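Local coordinates for nucleoside 2-deoxyribosyltransferase (Enterococcus faecalis, PDB 7M5H), which probably acts on deoxyribonucleosides or their monophosphates, as a Rossmann-like member of the nucleoside 2-deoxyribosyltransferase family that may cleave the N-glycosidic bond, at residues Q28-D33 against P41-A46; N143-S148 against L154-Q159. One frame throughout, in Å; residues are numbered along the deposited sequence.

Interaction 1: Q28-D33 against P41-A46; sequences QIRQLD and PQENAA
Arg30 and Glu43 reach for each other from opposite directions and meet end-on, the guanidinium presenting NH1 and NH2 to the two oxygens of the carboxylate. The flat groups lie nearly in one plane, 28° apart, and CD of Glu43 sits at the guanidinium edge. NH2 gives the straighter bond, 3.0 Å to Glu43 OE1 with an N-H...O angle of 179°, in the guanidinium plane. NH1 reaches Glu43 OE2, also at 3.0 Å, on its syn lone pair but tilted out of that plane. Two bonds, nearly side by side, limit the rotation of both groups, which a single charge pair would leave loose. Both chains are extended beyond CG, and this lets the pair bridge backbones whose nearest CA atoms, of Arg30 and Glu43, are 14.1 Å apart. Nothing else crosses between 28-33 and 41-46, and the contact is a polar strut at the surface. NH2 of Arg30 also bonds to the carbonyl O of Leu38, tying the guanidinium to the main chain of strand 36-39. Arg30 lies on helix 16-30, whose Ile29 packs on Leu38 and Phe9 of strands 36-39 and 5-10; Glu43 lies in the loop that leaves strand 36-39 toward helix 56-68, and the salt bridge joins this helix to that loop.

Interaction 2: N143-S148 against L154-Q159; sequences NGRVVS and LEEIKQ
Arg145 and Glu156 cross with the aliphatic part of the arginine against the glutamate carboxylate: CD of Arg145 lies 3.3 Å from OE1 of Glu156, and the same oxygen stands 3.4 Å from Arg145 NE. OE1 sits over one face of the guanidinium, well out of its plane, so no N-H is aimed at it. The salt bridge is therefore one of charge alone, with guanidinium and carboxylate planes 14° apart. Two torsions bring the groups together: Glu156 bends at chi2, and Arg145 bends at chi3 (-121°), which sets its CD and NE beside OE1. The closest approach is this one oxygen, set against CD and NE, and the carboxylate has a second hold, since OE2 of Glu156 makes a salt bridge with Arg160 NE. Strand 144-147 is the last of a five-stranded parallel sheet in the order 2-1-3-4-5, and helix 150-159 follows it directly, so the contact joins the final strand and the final helix of this Rossmann-like α/β fold. On the inner side, Val147 places CG1 in the plane of the Arg145 guanidinium, at its edge, and packs on Leu103 of strand 100-103, while Ile157 turns to Ile29 of helix 16-30. The outer side of the helix is looser and polar. There Gln159 NE2 donates to Glu155 OE2 over 3.0 Å, nearly straight at 169° and in the amide plane, while Lys158 NZ makes a long salt bridge to Glu155 OE1, at 3.9 Å. Across the strand, Val146 packs on Ile140 and Lys141 of helix 134-141 and on Ile124 of the second subunit.

Both interactions are surface contacts carried by one arginine-glutamate pair, but the pairs differ in kind. In interaction 1 the groups meet edge-on, with a hydrogen bond to each oxygen; in interaction 2 one carboxylate oxygen sits over a guanidinium face and the attraction is between charges, with no N-H aimed at it. They also hold different elements: helix 16-30 and a loop beside strand 36-39 in one, strand 144-147 and its following helix in the other, these strands being the outermost two within the chain. Their centres are about 17 Å apart. Ile29 makes hydrophobic contact with Leu154 and Ile157, and Leu32 CD1 packs on the Leu154 carbonyl O, so helices 16-30 and 150-159 pack together.

Interaction 1: Q28-D33 against P41-A46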
loop_
_atom_site.group_PDB
_atom_site.type_symbol
_atom_site.label_atom_id
_atom_site.label_comp_id
_atom_site.label_asym_id
_atom_site.label_seq_id
_atom_site.Cartn_x
_atom_site.Cartn_y
_atom_site.Cartn_z
ATOM N N GLN B 28 -8.635 13.876 23.044
ATOM C CA GLN B 28 -9.946 13.411 23.487
ATOM C C GLN B 28 -9.825 12.211 24.418
ATOM O O GLN B 28 -10.581 12.095 25.391
ATOM C CB GLN B 28 -10.817 13.060 22.282
ATOM C CG GLN B 28 -11.227 14.246 21.432
ATOM C CD GLN B 28 -12.060 13.830 20.236
ATOM O OE1 GLN B 28 -11.576 13.816 19.105
ATOM N NE2 GLN B 28 -13.319 13.481 20.481
ATOM N N ILE B 29 -8.888 11.304 24.134
ATOM C CA ILE B 29 -8.726 10.116 24.969
ATOM C C ILE B 29 -8.265 10.509 26.366
ATOM O O ILE B 29 -8.784 10.016 27.374
ATOM C CB ILE B 29 -7.749 9.124 24.313
ATOM C CG1 ILE B 29 -8.289 8.652 22.962
ATOM C CG2 ILE B 29 -7.495 7.939 25.232
ATOM C CD1 ILE B 29 -7.375 7.682 22.246
ATOM N N ARG B 30 -7.282 11.410 26.445
ATOM C CA ARG B 30 -6.768 11.829 27.743
ATOM C C ARG B 30 -7.807 12.609 28.540
ATOM O O ARG B 30 -7.760 12.613 29.775
ATOM C CB ARG B 30 -5.497 12.658 27.557
ATOM C CG ARG B 30 -4.282 11.833 27.157
ATOM C CD ARG B 30 -3.130 12.711 26.695
ATOM N NE ARG B 30 -1.909 11.940 26.477
ATOM C CZ ARG B 30 -0.860 12.377 25.786
ATOM N NH1 ARG B 30 -0.884 13.581 25.230
ATOM N NH2 ARG B 30 0.210 11.606 25.642
ATOM N N GLN B 31 -8.752 13.261 27.862
ATOM C CA GLN B 31 -9.809 13.991 28.552
ATOM C C GLN B 31 -10.896 13.082 29.107
ATOM O O GLN B 31 -11.769 13.565 29.837
ATOM C CB GLN B 31 -10.439 15.026 27.617
ATOM C CG GLN B 31 -9.582 16.259 27.407
ATOM C CD GLN B 31 -9.189 16.915 28.715
ATOM O OE1 GLN B 31 -10.038 17.216 29.554
ATOM N NE2 GLN B 31 -7.892 17.132 28.902
ATOM N N LEU B 32 -10.871 11.788 28.781
ATOM C CA LEU B 32 -11.871 10.871 29.320
ATOM C C LEU B 32 -11.679 10.665 30.817
ATOM O O LEU B 32 -12.633 10.773 31.596
ATOM C CB LEU B 32 -11.808 9.531 28.586
ATOM C CG LEU B 32 -12.430 9.459 27.193
ATOM C CD1 LEU B 32 -12.214 8.078 26.592
ATOM C CD2 LEU B 32 -13.912 9.793 27.258
ATOM N N ASP B 33 -10.451 10.369 31.237
ATOM C CA ASP B 33 -10.188 10.004 32.620
ATOM C C ASP B 33 -8.774 10.422 32.987
ATOM O O ASP B 33 -7.854 10.307 32.173
ATOM C CB ASP B 33 -10.366 8.497 32.832
ATOM C CG ASP B 33 -10.675 8.143 34.269
ATOM O OD1 ASP B 33 -11.866 7.953 34.591
ATOM O OD2 ASP B 33 -9.728 8.061 35.079
ATOM N N PRO B 41 3.867 7.912 20.263
ATOM C CA PRO B 41 5.253 7.877 19.762
ATOM C C PRO B 41 5.754 9.194 19.194
ATOM O O PRO B 41 6.941 9.509 19.354
ATOM C CB PRO B 41 5.200 6.786 18.685
ATOM C CG PRO B 41 4.087 5.889 19.122
ATOM C CD PRO B 41 3.058 6.796 19.740
ATOM N N GLN B 42 4.895 9.976 18.535
ATOM C CA GLN B 42 5.355 11.222 17.933
ATOM C C GLN B 42 5.757 12.258 18.975
ATOM O O GLN B 42 6.503 13.187 18.649
ATOM C CB GLN B 42 4.279 11.793 17.008
ATOM C CG GLN B 42 3.013 12.243 17.712
ATOM C CD GLN B 42 1.833 12.339 16.767
ATOM O OE1 GLN B 42 1.464 11.362 16.116
ATOM N NE2 GLN B 42 1.239 13.523 16.678
ATOM N N GLU B 43 5.288 12.121 20.214
ATOM C CA GLU B 43 5.693 13.022 21.285
ATOM C C GLU B 43 7.068 12.691 21.848
ATOM O O GLU B 43 7.629 13.508 22.585
ATOM C CB GLU B 43 4.661 12.992 22.418
ATOM C CG GLU B 43 3.284 13.499 22.027
ATOM C CD GLU B 43 2.268 13.338 23.142
ATOM O OE1 GLU B 43 2.528 12.546 24.074
ATOM O OE2 GLU B 43 1.212 14.001 23.089
ATOM N N ASN B 44 7.622 11.525 21.522
ATOM C CA ASN B 44 8.900 11.087 22.066
ATOM C C ASN B 44 9.994 10.972 21.016
ATOM O O ASN B 44 11.142 10.681 21.369
ATOM C CB ASN B 44 8.732 9.738 22.777
ATOM C CG ASN B 44 7.666 9.774 23.851
ATOM O OD1 ASN B 44 6.475 9.650 23.563
ATOM N ND2 ASN B 44 8.088 9.942 25.098
ATOM N N ALA B 45 9.672 11.186 19.742
ATOM C CA ALA B 45 10.669 11.066 18.688
ATOM C C ALA B 45 11.753 12.124 18.852
ATOM O O ALA B 45 11.474 13.282 19.176
ATOM C CB ALA B 45 10.009 11.197 17.315
ATOM N N ALA B 46 13.000 11.716 18.633
ATOM C CA ALA B 46 14.113 12.647 18.715
ATOM C C ALA B 46 14.061 13.641 17.561
ATOM O O ALA B 46 13.602 13.327 16.459
ATOM C CB ALA B 46 15.443 11.894 18.699
#

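Interaction 2: N143-S148 against L154-Q159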
loop_
_atom_site.group_PDB
_atom_site.type_symbol
_atom_site.label_atom_id
_atom_site.label_comp_id
_atom_site.label_asym_id
_atom_site.label_seq_id
_atom_site.Cartn_x
_atom_site.Cartn_y
_atom_site.Cartn_z
ATOM N N ASN B 143 -9.093 -10.545 21.218
ATOM C CA ASN B 143 -8.921 -9.938 22.528
ATOM C C ASN B 143 -8.959 -8.424 22.312
ATOM O O ASN B 143 -7.950 -7.719 22.372
ATOM C CB ASN B 143 -7.622 -10.381 23.202
ATOM C CG ASN B 143 -7.487 -9.856 24.621
ATOM O OD1 ASN B 143 -8.477 -9.636 25.325
ATOM N ND2 ASN B 143 -6.251 -9.675 25.056
ATOM N N GLY B 144 -10.144 -7.925 22.031
ATOM C CA GLY B 144 -10.358 -6.514 21.804
ATOM C C GLY B 144 -11.563 -6.303 20.905
ATOM O O GLY B 144 -12.516 -7.078 20.937
ATOM N N ARG B 145 -11.486 -5.250 20.098
ATOM C CA ARG B 145 -12.647 -4.813 19.346
ATOM C C ARG B 145 -12.200 -3.829 18.279
ATOM O O ARG B 145 -11.213 -3.109 18.456
ATOM C CB ARG B 145 -13.674 -4.164 20.281
ATOM C CG ARG B 145 -14.975 -3.710 19.638
ATOM C CD ARG B 145 -15.731 -2.786 20.590
ATOM N NE ARG B 145 -17.064 -3.274 20.939
ATOM C CZ ARG B 145 -18.192 -2.608 20.701
ATOM N NH1 ARG B 145 -19.361 -3.130 21.054
ATOM N NH2 ARG B 145 -18.153 -1.416 20.121
ATOM N N VAL B 146 -12.923 -3.828 17.163
ATOM C CA VAL B 146 -12.756 -2.846 16.101
ATOM C C VAL B 146 -14.009 -1.981 16.061
ATOM O O VAL B 146 -15.125 -2.499 15.945
ATOM C CB VAL B 146 -12.513 -3.513 14.737
ATOM C CG1 VAL B 146 -12.306 -2.455 13.661
ATOM C CG2 VAL B 146 -11.323 -4.462 14.802
ATOM N N VAL B 147 -13.823 -0.665 16.149
ATOM C CA VAL B 147 -14.923 0.286 16.081
ATOM C C VAL B 147 -14.744 1.148 14.838
ATOM O O VAL B 147 -13.658 1.233 14.260
ATOM C CB VAL B 147 -15.016 1.162 17.345
ATOM C CG1 VAL B 147 -15.296 0.301 18.567
ATOM C CG2 VAL B 147 -13.736 1.960 17.530
ATOM N N SER B 148 -15.835 1.796 14.428
ATOM C CA SER B 148 -15.858 2.571 13.194
ATOM C C SER B 148 -16.076 4.063 13.422
ATOM O O SER B 148 -16.232 4.809 12.449
ATOM C CB SER B 148 -16.937 2.030 12.250
ATOM O OG SER B 148 -18.217 2.104 12.851
ATOM N N LEU B 154 -13.895 6.151 22.112
ATOM C CA LEU B 154 -13.827 6.710 23.458
ATOM C C LEU B 154 -14.721 5.938 24.419
ATOM O O LEU B 154 -14.349 5.707 25.576
ATOM C CB LEU B 154 -14.220 8.187 23.430
ATOM C CG LEU B 154 -13.387 9.099 22.526
ATOM C CD1 LEU B 154 -14.103 10.420 22.303
ATOM C CD2 LEU B 154 -12.008 9.333 23.121
ATOM N N GLU B 155 -15.906 5.531 23.957
ATOM C CA GLU B 155 -16.809 4.762 24.807
ATOM C C GLU B 155 -16.199 3.418 25.185
ATOM O O GLU B 155 -16.317 2.975 26.333
ATOM C CB GLU B 155 -18.151 4.567 24.102
ATOM C CG GLU B 155 -19.161 3.769 24.905
ATOM C CD GLU B 155 -19.604 4.489 26.162
ATOM O OE1 GLU B 155 -19.909 5.697 26.081
ATOM O OE2 GLU B 155 -19.641 3.847 27.233
ATOM N N GLU B 156 -15.534 2.759 24.233
ATOM C CA GLU B 156 -14.904 1.475 24.520
ATOM C C GLU B 156 -13.726 1.637 25.475
ATOM O O GLU B 156 -13.503 0.785 26.344
ATOM C CB GLU B 156 -14.454 0.811 23.219
ATOM C CG GLU B 156 -13.761 -0.528 23.406
ATOM C CD GLU B 156 -14.695 -1.602 23.929
ATOM O OE1 GLU B 156 -15.914 -1.510 23.671
ATOM O OE2 GLU B 156 -14.211 -2.538 24.600
ATOM N N ILE B 157 -12.963 2.722 25.328
ATOM C CA ILE B 157 -11.835 2.967 26.220
ATOM C C ILE B 157 -12.321 3.204 27.645
ATOM O O ILE B 157 -11.705 2.736 28.611
ATOM C CB ILE B 157 -10.993 4.149 25.702
ATOM C CG1 ILE B 157 -10.250 3.755 24.423
ATOM C CG2 ILE B 157 -10.013 4.627 26.767
ATOM C CD1 ILE B 157 -9.425 4.874 23.824
ATOM N N LYS B 158 -13.435 3.924 27.801
ATOM C CA LYS B 158 -13.966 4.187 29.134
ATOM C C LYS B 158 -14.362 2.894 29.837
ATOM O O LYS B 158 -14.080 2.713 31.026
ATOM C CB LYS B 158 -15.162 5.135 29.046
ATOM C CG LYS B 158 -14.880 6.543 29.543
ATOM C CD LYS B 158 -16.164 7.347 29.674
ATOM C CE LYS B 158 -16.905 7.426 28.348
ATOM N NZ LYS B 158 -18.159 8.222 28.466
ATOM N N GLN B 159 -15.010 1.980 29.110
ATOM C CA GLN B 159 -15.423 0.700 29.677
ATOM C C GLN B 159 -14.241 -0.162 30.103
ATOM O O GLN B 159 -14.399 -1.014 30.984
ATOM C CB GLN B 159 -16.283 -0.070 28.672
ATOM C CG GLN B 159 -17.560 0.643 28.249
ATOM C CD GLN B 159 -18.594 0.699 29.353
ATOM O OE1 GLN B 159 -18.604 -0.139 30.255
ATOM N NE2 GLN B 159 -19.471 1.695 29.293
#